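Local structure of 3',5'-nucleoside bisphosphate phosphatase (Chromobacterium violaceum, 2YB1) at residues 101-106 with 130-135; 136-141 with 148-153; 187-190 with 194-197; 231-236 with 264-269. The protein hydrolyses nucleoside 3',5'-bisphosphates to nucleoside 5'-phosphates and orthophosphate, using three manganese ions per subunit. All coordinates share one frame; numbering follows the deposited sequence.

How the contacts relate
Contacts 1 and 2 lie side by side, their centres 14 Å apart, and share helix 134-143: its N-terminus holds the 5'-phosphate of AMP in contact 1, while its next turns pack on helix 150-156 in contact 2. They meet through F137, whose CZ lies 3.3 Å from A103 O. Contact 3 is centred about 22 Å from contact 1, where the strand 186-189 ends beside the manganese ions; its R194 holds the separate phosphate ion, so the two contacts grip different phosphates of one active site. Contact 4 lies away from the annotated sites, about 15 Å from contact 3 and 35 Å from contact 1 between centres, beyond the chain's centre from contact 1.

Contact 1 of 4, residues 101-106 with 130-135; sequences ERARQM and EMISRT. With AMP (adenosine monophosphate), chain E.
R102 and R134 converge on the 5'-phosphate of AMP, and the charged part of the contact is built round this phosphate. R102 binds end-on: NH1 gives a nearly straight bond to O3P (2.8 Å, 168°) and NH2 one to O1P (2.9 Å). Its chain can span the distance because CG stands anti to the backbone N (chi1 171°) and the carbons beyond are extended. R134 NE donates to AMP O1P at 2.8 Å. A weak second bond comes from R134 NH2, and the guanidinium passes one face under AMP C8. The arginines, NH2 of R102 3.7 Å from NE of R134, are held together by the anion between them.

Backbone and capping bonds add to the grip. R134 N donates to AMP O3P at 3.1 Å, so the phosphate sits at the start of helix 134-143, where S133 is the N-cap and its OG accepts from T135 N. T135 OG1 reaches both the ribose and D14. A water links R102 NH1 to I132 O, and R99 NH1 bonds to both I132 O and AMP.

Apolar packing fills the rest. A103, small enough for a close approach, sets its CB a tight 3.4 Å from I132 CG2, while M106 lays SD over one face of the R102 guanidinium and crosses R134 at about a right angle.

These arginines and the helix N-terminus would suit a doubly charged phosphate, consistent with similar efficiency on all bases.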
loop_
_atom_site.group_PDB
_atom_site.type_symbol
_atom_site.label_atom_id
_atom_site.label_comp_id
_atom_site.label_asym_id
_atom_site.label_seq_id
_atom_site.Cartn_x
_atom_site.Cartn_y
_atom_site.Cartn_z
ATOM N N GLU A 101 -14.969 2.093 13.757
ATOM C CA GLU A 101 -16.413 1.906 13.653
ATOM C C GLU A 101 -16.760 0.814 12.623
ATOM O O GLU A 101 -17.543 -0.094 12.896
ATOM C CB GLU A 101 -17.052 3.244 13.268
ATOM C CG GLU A 101 -18.514 3.200 12.863
ATOM C CD GLU A 101 -19.014 4.568 12.383
ATOM O OE1 GLU A 101 -18.322 5.213 11.550
ATOM O OE2 GLU A 101 -20.103 4.994 12.833
ATOM N N ARG A 102 -16.169 0.915 11.437
ATOM C CA ARG A 102 -16.381 -0.073 10.388
ATOM C C ARG A 102 -15.982 -1.473 10.853
ATOM O O ARG A 102 -16.651 -2.468 10.533
ATOM C CB ARG A 102 -15.564 0.321 9.160
ATOM C CG ARG A 102 -15.494 -0.699 8.019
ATOM C CD ARG A 102 -14.592 -0.087 6.929
ATOM N NE ARG A 102 -14.329 -0.938 5.765
ATOM C CZ ARG A 102 -13.189 -1.595 5.556
ATOM N NH1 ARG A 102 -12.197 -1.527 6.450
ATOM N NH2 ARG A 102 -13.038 -2.315 4.447
ATOM N N ALA A 103 -14.885 -1.547 11.600
ATOM C CA ALA A 103 -14.394 -2.831 12.105
ATOM C C ALA A 103 -15.335 -3.481 13.119
ATOM O O ALA A 103 -15.525 -4.693 13.098
ATOM C CB ALA A 103 -12.988 -2.681 12.702
ATOM N N ARG A 104 -15.905 -2.690 14.024
ATOM C CA ARG A 104 -16.858 -3.248 14.982
ATOM C C ARG A 104 -18.065 -3.839 14.239
ATOM O O ARG A 104 -18.593 -4.891 14.603
ATOM C CB ARG A 104 -17.299 -2.184 15.994
ATOM C CG ARG A 104 -16.147 -1.592 16.801
ATOM C CD ARG A 104 -16.660 -0.633 17.879
ATOM N NE ARG A 104 -15.571 0.175 18.427
ATOM C CZ ARG A 104 -15.282 1.412 18.034
ATOM N NH1 ARG A 104 -16.010 1.995 17.081
ATOM N NH2 ARG A 104 -14.260 2.069 18.588
ATOM N N GLN A 105 -18.480 -3.156 13.184
ATOM C CA GLN A 105 -19.571 -3.602 12.328
ATOM C C GLN A 105 -19.212 -4.880 11.543
ATOM O O GLN A 105 -20.042 -5.781 11.394
ATOM C CB GLN A 105 -19.981 -2.457 11.383
ATOM C CG GLN A 105 -20.614 -1.271 12.124
ATOM C CD GLN A 105 -20.753 -0.013 11.275
ATOM O OE1 GLN A 105 -20.282 0.046 10.141
ATOM N NE2 GLN A 105 -21.392 1.009 11.837
ATOM N N MET A 106 -17.978 -4.957 11.049
ATOM C CA MET A 106 -17.506 -6.160 10.365
ATOM C C MET A 106 -17.586 -7.354 11.314
ATOM O O MET A 106 -18.021 -8.444 10.931
ATOM C CB MET A 106 -16.071 -5.978 9.847
ATOM C CG MET A 106 -15.924 -4.951 8.698
ATOM S SD MET A 106 -14.244 -4.959 7.999
ATOM C CE MET A 106 -13.331 -3.983 9.174
ATOM N N GLU A 130 -6.798 2.181 15.570
ATOM C CA GLU A 130 -7.325 3.061 14.529
ATOM C C GLU A 130 -7.005 2.565 13.113
ATOM O O GLU A 130 -7.649 2.976 12.147
ATOM C CB GLU A 130 -6.772 4.474 14.707
ATOM C CG GLU A 130 -7.004 5.057 16.098
ATOM C CD GLU A 130 -8.355 5.747 16.243
ATOM O OE1 GLU A 130 -9.191 5.639 15.312
ATOM O OE2 GLU A 130 -8.576 6.405 17.288
ATOM N N MET A 131 -6.001 1.702 12.999
ATOM C CA MET A 131 -5.581 1.151 11.700
ATOM C C MET A 131 -6.199 -0.213 11.394
ATOM O O MET A 131 -5.830 -0.863 10.413
ATOM C CB MET A 131 -4.058 1.071 11.594
ATOM C CG MET A 131 -3.370 2.431 11.546
ATOM S SD MET A 131 -4.143 3.565 10.381
ATOM C CE MET A 131 -4.500 2.584 8.928
ATOM N N ILE A 132 -7.118 -0.645 12.250
ATOM C CA ILE A 132 -7.731 -1.970 12.138
ATOM C C ILE A 132 -8.237 -2.241 10.705
ATOM O O ILE A 132 -8.932 -1.419 10.107
ATOM C CB ILE A 132 -8.872 -2.149 13.192
ATOM C CG1 ILE A 132 -9.474 -3.558 13.133
ATOM C CG2 ILE A 132 -9.962 -1.077 13.027
ATOM C CD1 ILE A 132 -8.569 -4.672 13.666
ATOM N N SER A 133 -7.904 -3.415 10.178
ATOM C CA SER A 133 -8.017 -3.687 8.740
ATOM C C SER A 133 -8.611 -5.070 8.478
ATOM O O SER A 133 -8.513 -5.941 9.330
ATOM C CB SER A 133 -6.607 -3.606 8.145
ATOM O OG SER A 133 -6.469 -4.317 6.941
ATOM N N ARG A 134 -9.210 -5.268 7.302
ATOM C CA ARG A 134 -9.638 -6.602 6.870
ATOM C C ARG A 134 -8.489 -7.601 6.978
ATOM O O ARG A 134 -8.724 -8.793 7.154
ATOM C CB ARG A 134 -10.151 -6.591 5.422
ATOM C CG ARG A 134 -11.497 -5.877 5.243
ATOM C CD ARG A 134 -12.056 -6.047 3.831
ATOM N NE ARG A 134 -11.353 -5.208 2.860
ATOM C CZ ARG A 134 -11.295 -5.456 1.556
ATOM N NH1 ARG A 134 -11.897 -6.532 1.057
ATOM N NH2 ARG A 134 -10.635 -4.628 0.746
ATOM N N THR A 135 -7.252 -7.117 6.843
ATOM C CA THR A 135 -6.073 -7.988 6.935
ATOM C C THR A 135 -5.991 -8.642 8.304
ATOM O O THR A 135 -5.717 -9.834 8.416
ATOM C CB THR A 135 -4.768 -7.214 6.668
ATOM O OG1 THR A 135 -4.819 -6.630 5.360
ATOM C CG2 THR A 135 -3.547 -8.143 6.764
HETATM P P AMP E . -9.147 -2.537 4.517
HETATM O O1P AMP E . -10.299 -2.721 3.551
HETATM O O2P AMP E . -8.355 -1.327 4.071
HETATM O O3P AMP E . -9.657 -2.571 5.936
HETATM O "O5'" AMP E . -8.300 -3.856 4.230
HETATM C "C5'" AMP E . -7.701 -4.069 2.964
HETATM C "C4'" AMP E . -6.475 -4.937 3.067
HETATM O "O4'" AMP E . -6.874 -6.325 3.138
HETATM C "C3'" AMP E . -5.529 -4.883 1.875
HETATM O "O3'" AMP E . -4.638 -3.780 1.937
HETATM C "C2'" AMP E . -4.824 -6.237 1.924
HETATM O "O2'" AMP E . -3.738 -6.201 2.841
HETATM C "C1'" AMP E . -5.913 -7.144 2.497
HETATM N N9 AMP E . -6.590 -7.919 1.442
HETATM C C8 AMP E . -7.636 -7.510 0.692
HETATM N N7 AMP E . -7.991 -8.482 -0.196
HETATM C C5 AMP E . -7.154 -9.525 -0.022
HETATM C C6 AMP E . -6.970 -10.869 -0.619
HETATM N N6 AMP E . -7.772 -11.302 -1.619
HETATM N N1 AMP E . -5.972 -11.645 -0.128
HETATM C C2 AMP E . -5.158 -11.231 0.864
HETATM N N3 AMP E . -5.267 -10.023 1.451
HETATM C C4 AMP E . -6.230 -9.148 1.059
HETATM O O HOH W 1 -11.825 -1.028 9.405
#

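Contact 2 of 4, residues 136-141 with 148-153; sequences HFARHL and KDMRTV
A138 and L141 of helix 134-143 pack against M150 and V153 of helix 150-156, two consecutive helices of the PHP domain joined by a short connection. A138 sits at the closest point of the backbones, and its lone methyl leaves room for larger partners: CB touches M150 SD at 3.7 Å and V153 CG1 at 3.8 Å.

M150 CG lies beside the backbone N, anti to the carbonyl carbon, and the chain then bends at both chi2 (-76°) and chi3. So folded, the flexible thioether turns back onto the first helix, bringing CE as well as SD against A138 CB. V153 has CG1 anti to the backbone N (chi1 166°), which divides the work of its branches: V153 CG1 lies 3.9 Å from L141 CD1 and also touches A138 CB, while CG2 meets L141 CB, so both branches of the valine are used.

R139 meets M150 SD with its backbone N and the start of its side chain, CG; its guanidinium leads elsewhere, to a salt bridge with E254 and to D14 O near the active site.

D149 is the N-cap just before helix 150-156: its OD1 accepts from T152 N (2.9 Å) and T152 OG1, while D149 OD2 forms a salt bridge with K148 NZ at 2.6 Å.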
loop_
_atom_site.group_PDB
_atom_site.type_symbol
_atom_site.label_atom_id
_atom_site.label_comp_id
_atom_site.label_asym_id
_atom_site.label_seq_id
_atom_site.Cartn_x
_atom_site.Cartn_y
_atom_site.Cartn_z
ATOM N N HIS A 136 -6.234 -7.849 9.350
ATOM C CA HIS A 136 -6.219 -8.372 10.710
ATOM C C HIS A 136 -7.344 -9.385 10.943
ATOM O O HIS A 136 -7.137 -10.398 11.624
ATOM C CB HIS A 136 -6.304 -7.235 11.723
ATOM C CG HIS A 136 -5.233 -6.204 11.562
ATOM N ND1 HIS A 136 -5.506 -4.884 11.266
ATOM C CD2 HIS A 136 -3.885 -6.300 11.639
ATOM C CE1 HIS A 136 -4.373 -4.209 11.190
ATOM N NE2 HIS A 136 -3.374 -5.043 11.418
ATOM N N PHE A 137 -8.522 -9.124 10.374
ATOM C CA PHE A 137 -9.644 -10.062 10.451
ATOM C C PHE A 137 -9.266 -11.382 9.795
ATOM O O PHE A 137 -9.580 -12.453 10.307
ATOM C CB PHE A 137 -10.903 -9.492 9.773
ATOM C CG PHE A 137 -11.723 -8.592 10.669
ATOM C CD1 PHE A 137 -11.334 -7.276 10.904
ATOM C CD2 PHE A 137 -12.864 -9.074 11.294
ATOM C CE1 PHE A 137 -12.084 -6.454 11.744
ATOM C CE2 PHE A 137 -13.611 -8.258 12.137
ATOM C CZ PHE A 137 -13.217 -6.941 12.356
ATOM N N ALA A 138 -8.577 -11.301 8.662
ATOM C CA ALA A 138 -8.168 -12.507 7.949
ATOM C C ALA A 138 -7.156 -13.324 8.759
ATOM O O ALA A 138 -7.259 -14.550 8.837
ATOM C CB ALA A 138 -7.605 -12.151 6.572
ATOM N N ARG A 139 -6.180 -12.650 9.363
ATOM C CA ARG A 139 -5.195 -13.349 10.186
ATOM C C ARG A 139 -5.881 -14.055 11.336
ATOM O O ARG A 139 -5.506 -15.181 11.682
ATOM C CB ARG A 139 -4.107 -12.412 10.724
ATOM C CG ARG A 139 -3.170 -11.951 9.648
ATOM C CD ARG A 139 -1.943 -11.201 10.165
ATOM N NE ARG A 139 -1.201 -10.730 8.998
ATOM C CZ ARG A 139 -0.835 -9.474 8.777
ATOM N NH1 ARG A 139 -1.081 -8.527 9.683
ATOM N NH2 ARG A 139 -0.194 -9.179 7.650
ATOM N N HIS A 140 -6.879 -13.395 11.924
ATOM C CA HIS A 140 -7.651 -14.011 13.001
ATOM C C HIS A 140 -8.378 -15.250 12.500
ATOM O O HIS A 140 -8.315 -16.301 13.132
ATOM C CB HIS A 140 -8.669 -13.058 13.622
ATOM C CG HIS A 140 -9.624 -13.747 14.553
ATOM N ND1 HIS A 140 -9.207 -14.398 15.695
ATOM C CD2 HIS A 140 -10.965 -13.926 14.486
ATOM C CE1 HIS A 140 -10.252 -14.930 16.304
ATOM N NE2 HIS A 140 -11.332 -14.656 15.592
ATOM N N LEU A 141 -9.073 -15.122 11.371
ATOM C CA LEU A 141 -9.856 -16.240 10.836
ATOM C C LEU A 141 -8.976 -17.449 10.521
ATOM O O LEU A 141 -9.393 -18.595 10.702
ATOM C CB LEU A 141 -10.671 -15.806 9.613
ATOM C CG LEU A 141 -11.830 -14.863 9.961
ATOM C CD1 LEU A 141 -12.304 -14.088 8.734
ATOM C CD2 LEU A 141 -12.985 -15.634 10.620
ATOM N N LYS A 148 -9.046 -21.924 6.304
ATOM C CA LYS A 148 -7.764 -22.611 6.193
ATOM C C LYS A 148 -6.588 -21.708 5.799
ATOM O O LYS A 148 -5.466 -21.940 6.241
ATOM C CB LYS A 148 -7.853 -23.861 5.312
ATOM C CG LYS A 148 -8.117 -23.592 3.856
ATOM C CD LYS A 148 -7.680 -24.781 3.014
ATOM C CE LYS A 148 -7.973 -24.550 1.538
ATOM N NZ LYS A 148 -7.271 -23.362 0.966
ATOM N N ASP A 149 -6.833 -20.679 4.989
ATOM C CA ASP A 149 -5.765 -19.729 4.649
ATOM C C ASP A 149 -6.291 -18.361 4.204
ATOM O O ASP A 149 -7.499 -18.169 4.079
ATOM C CB ASP A 149 -4.848 -20.313 3.571
ATOM C CG ASP A 149 -5.619 -20.866 2.396
ATOM O OD1 ASP A 149 -6.572 -20.199 1.937
ATOM O OD2 ASP A 149 -5.285 -21.981 1.948
ATOM N N MET A 150 -5.373 -17.426 3.949
ATOM C CA MET A 150 -5.737 -16.043 3.628
ATOM C C MET A 150 -6.567 -15.963 2.355
ATOM O O MET A 150 -7.522 -15.180 2.268
ATOM C CB MET A 150 -4.489 -15.161 3.477
ATOM C CG MET A 150 -3.660 -15.002 4.741
ATOM S SD MET A 150 -4.369 -13.876 5.952
ATOM C CE MET A 150 -3.978 -12.270 5.231
ATOM N N ARG A 151 -6.184 -16.763 1.362
ATOM C CA ARG A 151 -6.868 -16.780 0.075
ATOM C C ARG A 151 -8.328 -17.201 0.226
ATOM O O ARG A 151 -9.223 -16.583 -0.343
ATOM C CB ARG A 151 -6.145 -17.714 -0.903
ATOM C CG ARG A 151 -6.688 -17.664 -2.328
ATOM C CD ARG A 151 -5.784 -18.428 -3.293
ATOM N NE ARG A 151 -4.435 -17.859 -3.345
ATOM C CZ ARG A 151 -3.915 -17.251 -4.410
ATOM N NH1 ARG A 151 -4.625 -17.137 -5.525
ATOM N NH2 ARG A 151 -2.679 -16.765 -4.364
ATOM N N THR A 152 -8.557 -18.254 0.999
ATOM C CA THR A 152 -9.901 -18.773 1.234
ATOM C C THR A 152 -10.759 -17.793 2.049
ATOM O O THR A 152 -11.986 -17.716 1.865
ATOM C CB THR A 152 -9.845 -20.149 1.935
ATOM O OG1 THR A 152 -9.015 -21.039 1.171
ATOM C CG2 THR A 152 -11.231 -20.744 2.061
ATOM N N VAL A 153 -10.113 -17.037 2.939
ATOM C CA VAL A 153 -10.828 -16.041 3.729
ATOM C C VAL A 153 -11.568 -15.047 2.825
ATOM O O VAL A 153 -12.752 -14.798 3.011
ATOM C CB VAL A 153 -9.896 -15.265 4.697
ATOM C CG1 VAL A 153 -10.609 -14.014 5.236
ATOM C CG2 VAL A 153 -9.421 -16.165 5.839
#

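Contact 3 of 4, residues 187-190 with 194-197; sequences AVIA and RYDM. With PO4 (phosphate ion), chain F.
Y195 reaches back from its loop to the end of strand 186-189, and its ring is the body of the contact. The apolar part is slight: I189 CG2 comes to the ring edge, near the ring plane, and touches Y195 CE2 at 3.9 Å. I189 also packs on I206 and F209 of helix 199-211, so an apolar residue suits the place.

The polar part is at the phenol. Y195 CG lies anti to the carbonyl carbon (chi1 -56°), which swings the ring toward A190 and sets Y195 OH 2.7 Å from A190 O. The phenol oxygen, Y195 OH, is hydrogen-bonded to the backbone N of H75, a manganese ligand, and the ring meets that of H191, another, with the planes at about 65°. A tyrosine thus offers an apolar edge for I189 and a hydroxyl for polar neighbours.

As in TIM-barrel-like folds generally, many metal ligands of this PHP-family enzyme lie at or near the C-terminal ends of strands. H191 comes straight after A190, just beyond strand 186-189, and the small side chain of A190 lies against E64, also a manganese ligand.

The ionic part belongs to R194, which does not touch the strand. Its chain, bent at chi2 and chi3, brings NH1 to O1 of the phosphate ion in a straight bond (2.9 Å, 170°), with O1 at the guanidinium edge; the bond from NH2 to O4 is weak. The ion lies close to AMP O3', consistent with the position of the 3'-phosphate to be cleaved, although it probably comes from the crystallisation medium.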
loop_
_atom_site.group_PDB
_atom_site.type_symbol
_atom_site.label_atom_id
_atom_site.label_comp_id
_atom_site.label_asym_id
_atom_site.label_seq_id
_atom_site.Cartn_x
_atom_site.Cartn_y
_atom_site.Cartn_z
ATOM N N ALA A 187 2.539 10.637 -6.942
ATOM C CA ALA A 187 1.431 9.705 -6.735
ATOM C C ALA A 187 1.559 8.531 -7.706
ATOM O O ALA A 187 2.018 8.702 -8.846
ATOM C CB ALA A 187 0.095 10.405 -6.905
ATOM N N VAL A 188 1.177 7.346 -7.234
ATOM C CA VAL A 188 1.365 6.101 -7.978
ATOM C C VAL A 188 0.125 5.212 -7.844
ATOM O O VAL A 188 -0.303 4.913 -6.734
ATOM C CB VAL A 188 2.586 5.307 -7.414
ATOM C CG1 VAL A 188 2.779 3.982 -8.162
ATOM C CG2 VAL A 188 3.855 6.154 -7.436
ATOM N N ILE A 189 -0.441 4.764 -8.964
ATOM C CA ILE A 189 -1.539 3.806 -8.896
ATOM C C ILE A 189 -0.947 2.455 -8.508
ATOM O O ILE A 189 -0.084 1.912 -9.214
ATOM C CB ILE A 189 -2.253 3.661 -10.248
ATOM C CG1 ILE A 189 -3.002 4.956 -10.599
ATOM C CG2 ILE A 189 -3.213 2.467 -10.212
ATOM C CD1 ILE A 189 -3.509 4.996 -12.035
ATOM N N ALA A 190 -1.409 1.913 -7.385
ATOM C CA ALA A 190 -0.823 0.691 -6.849
ATOM C C ALA A 190 -1.478 -0.549 -7.460
ATOM O O ALA A 190 -2.668 -0.534 -7.776
ATOM C CB ALA A 190 -0.951 0.664 -5.326
ATOM N N ARG A 194 -4.906 -5.883 -9.813
ATOM C CA ARG A 194 -5.864 -6.398 -8.834
ATOM C C ARG A 194 -7.271 -5.833 -9.035
ATOM O O ARG A 194 -8.232 -6.370 -8.495
ATOM C CB ARG A 194 -5.415 -6.088 -7.398
ATOM C CG ARG A 194 -4.145 -6.775 -6.954
ATOM C CD ARG A 194 -4.364 -7.549 -5.647
ATOM N NE ARG A 194 -5.070 -6.777 -4.610
ATOM C CZ ARG A 194 -4.517 -6.338 -3.478
ATOM N NH1 ARG A 194 -3.233 -6.580 -3.223
ATOM N NH2 ARG A 194 -5.248 -5.656 -2.597
ATOM N N TYR A 195 -7.397 -4.743 -9.787
ATOM C CA TYR A 195 -8.689 -4.068 -9.883
ATOM C C TYR A 195 -9.603 -4.790 -10.878
ATOM O O TYR A 195 -9.119 -5.353 -11.872
ATOM C CB TYR A 195 -8.492 -2.605 -10.291
ATOM C CG TYR A 195 -7.572 -1.818 -9.373
ATOM C CD1 TYR A 195 -7.600 -2.011 -7.999
ATOM C CD2 TYR A 195 -6.675 -0.884 -9.886
ATOM C CE1 TYR A 195 -6.760 -1.301 -7.160
ATOM C CE2 TYR A 195 -5.830 -0.161 -9.048
ATOM C CZ TYR A 195 -5.883 -0.373 -7.684
ATOM O OH TYR A 195 -5.045 0.326 -6.835
ATOM N N ASP A 196 -10.916 -4.759 -10.657
ATOM C CA ASP A 196 -11.763 -5.457 -11.609
ATOM C C ASP A 196 -12.146 -4.419 -12.660
ATOM O O ASP A 196 -13.207 -3.784 -12.596
ATOM C CB ASP A 196 -13.004 -5.981 -10.875
ATOM C CG ASP A 196 -14.033 -6.642 -11.808
ATOM O OD1 ASP A 196 -13.647 -7.308 -12.798
ATOM O OD2 ASP A 196 -15.245 -6.500 -11.522
ATOM N N MET A 197 -11.310 -4.364 -13.697
ATOM C CA MET A 197 -11.388 -3.333 -14.723
ATOM C C MET A 197 -10.777 -3.884 -16.000
ATOM O O MET A 197 -9.716 -4.510 -15.957
ATOM C CB MET A 197 -10.585 -2.097 -14.287
ATOM C CG MET A 197 -11.094 -1.395 -13.018
ATOM S SD MET A 197 -10.077 0.047 -12.627
ATOM C CE MET A 197 -10.800 0.582 -11.075
HETATM P P PO4 F . -2.357 -3.978 -0.338
HETATM O O1 PO4 F . -2.322 -5.443 -0.734
HETATM O O2 PO4 F . -1.816 -3.827 1.049
HETATM O O3 PO4 F . -1.479 -3.155 -1.269
HETATM O O4 PO4 F . -3.781 -3.491 -0.433
#

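Contact 4 of 4, residues 231-236 with 264-269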
loop_
_atom_site.group_PDB
_atom_site.type_symbol
_atom_site.label_atom_id
_atom_site.label_comp_id
_atom_site.label_asym_id
_atom_site.label_seq_id
_atom_site.Cartn_x
_atom_site.Cartn_y
_atom_site.Cartn_z
ATOM N N LYS A 231 1.352 -5.799 -19.601
ATOM C CA LYS A 231 0.171 -5.002 -19.906
ATOM C C LYS A 231 0.241 -3.606 -19.286
ATOM O O LYS A 231 -0.027 -2.608 -19.943
ATOM C CB LYS A 231 -1.078 -5.743 -19.429
ATOM C CG LYS A 231 -2.363 -5.047 -19.752
ATOM C CD LYS A 231 -3.542 -5.947 -19.434
ATOM C CE LYS A 231 -3.629 -6.259 -17.960
ATOM N NZ LYS A 231 -4.817 -7.125 -17.697
ATOM N N PHE A 232 0.631 -3.525 -18.022
ATOM C CA PHE A 232 0.706 -2.214 -17.373
ATOM C C PHE A 232 1.923 -1.367 -17.797
ATOM O O PHE A 232 1.849 -0.128 -17.804
ATOM C CB PHE A 232 0.494 -2.347 -15.857
ATOM C CG PHE A 232 -0.872 -2.848 -15.524
ATOM C CD1 PHE A 232 -1.974 -2.022 -15.688
ATOM C CD2 PHE A 232 -1.078 -4.166 -15.141
ATOM C CE1 PHE A 232 -3.254 -2.488 -15.434
ATOM C CE2 PHE A 232 -2.351 -4.637 -14.875
ATOM C CZ PHE A 232 -3.443 -3.800 -15.027
ATOM N N ALA A 233 3.009 -2.023 -18.206
ATOM C CA ALA A 233 4.111 -1.312 -18.860
ATOM C C ALA A 233 3.638 -0.539 -20.102
ATOM O O ALA A 233 4.062 0.595 -20.336
ATOM C CB ALA A 233 5.236 -2.278 -19.235
ATOM N N LEU A 234 2.783 -1.168 -20.904
ATOM C CA LEU A 234 2.212 -0.532 -22.100
ATOM C C LEU A 234 1.231 0.586 -21.755
ATOM O O LEU A 234 1.277 1.653 -22.370
ATOM C CB LEU A 234 1.522 -1.557 -23.005
ATOM C CG LEU A 234 2.443 -2.577 -23.681
ATOM C CD1 LEU A 234 1.632 -3.498 -24.590
ATOM C CD2 LEU A 234 3.543 -1.853 -24.456
ATOM N N HIS A 235 0.351 0.350 -20.781
ATOM C CA HIS A 235 -0.542 1.413 -20.299
ATOM C C HIS A 235 0.285 2.615 -19.866
ATOM O O HIS A 235 -0.039 3.764 -20.195
ATOM C CB HIS A 235 -1.397 0.956 -19.107
ATOM C CG HIS A 235 -2.636 0.200 -19.483
ATOM N ND1 HIS A 235 -3.692 0.781 -20.153
ATOM C CD2 HIS A 235 -3.010 -1.079 -19.232
ATOM C CE1 HIS A 235 -4.652 -0.112 -20.321
ATOM N NE2 HIS A 235 -4.262 -1.249 -19.772
ATOM N N ALA A 236 1.354 2.352 -19.119
ATOM C CA ALA A 236 2.195 3.422 -18.601
ATOM C C ALA A 236 2.840 4.184 -19.748
ATOM O O ALA A 236 2.889 5.417 -19.740
ATOM C CB ALA A 236 3.259 2.864 -17.649
ATOM N N ASP A 264 12.702 -7.220 -12.360
ATOM C CA ASP A 264 13.236 -6.195 -13.250
ATOM C C ASP A 264 12.118 -5.601 -14.113
ATOM O O ASP A 264 11.344 -6.335 -14.724
ATOM C CB ASP A 264 14.293 -6.790 -14.190
ATOM C CG ASP A 264 15.568 -7.190 -13.481
ATOM O OD1 ASP A 264 15.799 -6.759 -12.329
ATOM O OD2 ASP A 264 16.358 -7.931 -14.101
ATOM N N LEU A 265 12.052 -4.275 -14.174
ATOM C CA LEU A 265 11.098 -3.596 -15.050
ATOM C C LEU A 265 11.376 -3.910 -16.523
ATOM O O LEU A 265 12.527 -4.028 -16.928
ATOM C CB LEU A 265 11.151 -2.080 -14.847
ATOM C CG LEU A 265 10.606 -1.492 -13.547
ATOM C CD1 LEU A 265 10.892 0.004 -13.518
ATOM C CD2 LEU A 265 9.113 -1.772 -13.392
ATOM N N PRO A 266 10.312 -4.058 -17.324
ATOM C CA PRO A 266 10.481 -4.182 -18.777
ATOM C C PRO A 266 11.302 -3.010 -19.311
ATOM O O PRO A 266 11.231 -1.917 -18.749
ATOM C CB PRO A 266 9.038 -4.102 -19.299
ATOM C CG PRO A 266 8.197 -4.602 -18.160
ATOM C CD PRO A 266 8.895 -4.115 -16.917
ATOM N N PRO A 267 12.099 -3.239 -20.371
ATOM C CA PRO A 267 12.933 -2.152 -20.910
ATOM C C PRO A 267 12.185 -0.864 -21.284
ATOM O O PRO A 267 12.790 0.207 -21.147
ATOM C CB PRO A 267 13.586 -2.790 -22.140
ATOM C CG PRO A 267 13.690 -4.248 -21.784
ATOM C CD PRO A 267 12.412 -4.539 -20.997
ATOM N N ILE A 268 10.921 -0.949 -21.714
ATOM C CA ILE A 268 10.142 0.240 -22.114
ATOM C C ILE A 268 9.905 1.241 -20.973
ATOM O O ILE A 268 9.723 2.438 -21.206
ATOM C CB ILE A 268 8.773 -0.157 -22.730
ATOM C CG1 ILE A 268 8.153 0.997 -23.536
ATOM C CG2 ILE A 268 7.808 -0.646 -21.638
ATOM C CD1 ILE A 268 9.002 1.494 -24.734
ATOM N N CYS A 269 9.922 0.748 -19.738
ATOM C CA CYS A 269 9.551 1.566 -18.590
ATOM C C CYS A 269 10.554 2.657 -18.266
ATOM O O CYS A 269 11.762 2.475 -18.406
ATOM C CB CYS A 269 9.343 0.692 -17.347
ATOM S SG CYS A 269 8.021 -0.532 -17.511
#
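The pyrrolidine ring of P266, puckered and only roughly flat, is the nearest thing to a flat group where these segments touch, and A233 meets it at one corner: A233 CB lies 3.9 Å from P266 CG. The aromatic ring of the helical segment, F232, serves a different surface, lying close to parallel with the H224 ring (planes at about 15°) and packing on P192 and I202.

A233 is the buried centre of the contact. Its single methyl points at the 264-269 loop and meets three side chains at once. Besides touching P266, A233 CB lies 3.9 Å from I268 CG2 and 3.7 Å from C269 SG, all by van der Waals contact with no hydrogen bond across. Alanine suits this place because the backbones come near, the CA atoms of A233 and C269 being 6.2 Å apart.

The loop can bring three side chains onto one methyl because it folds back as a type I beta turn from P266 to C269, closed by C269 N donating to P266 O at 3.1 Å. P267 fits the second position of such a turn, since its ring holds phi near the required value (-54°). I268 has CG1 anti to the backbone N (chi1 -162°), which leaves CG2 for A233; C269 adds a compact sulfur.

The contact fastens helix 226-239 to the loop running toward helix 272-275. Beneath it lie the parallel strands 216-221 and 242-246: A236, L265 and P266 rest on the first, L265 and C269 on the second.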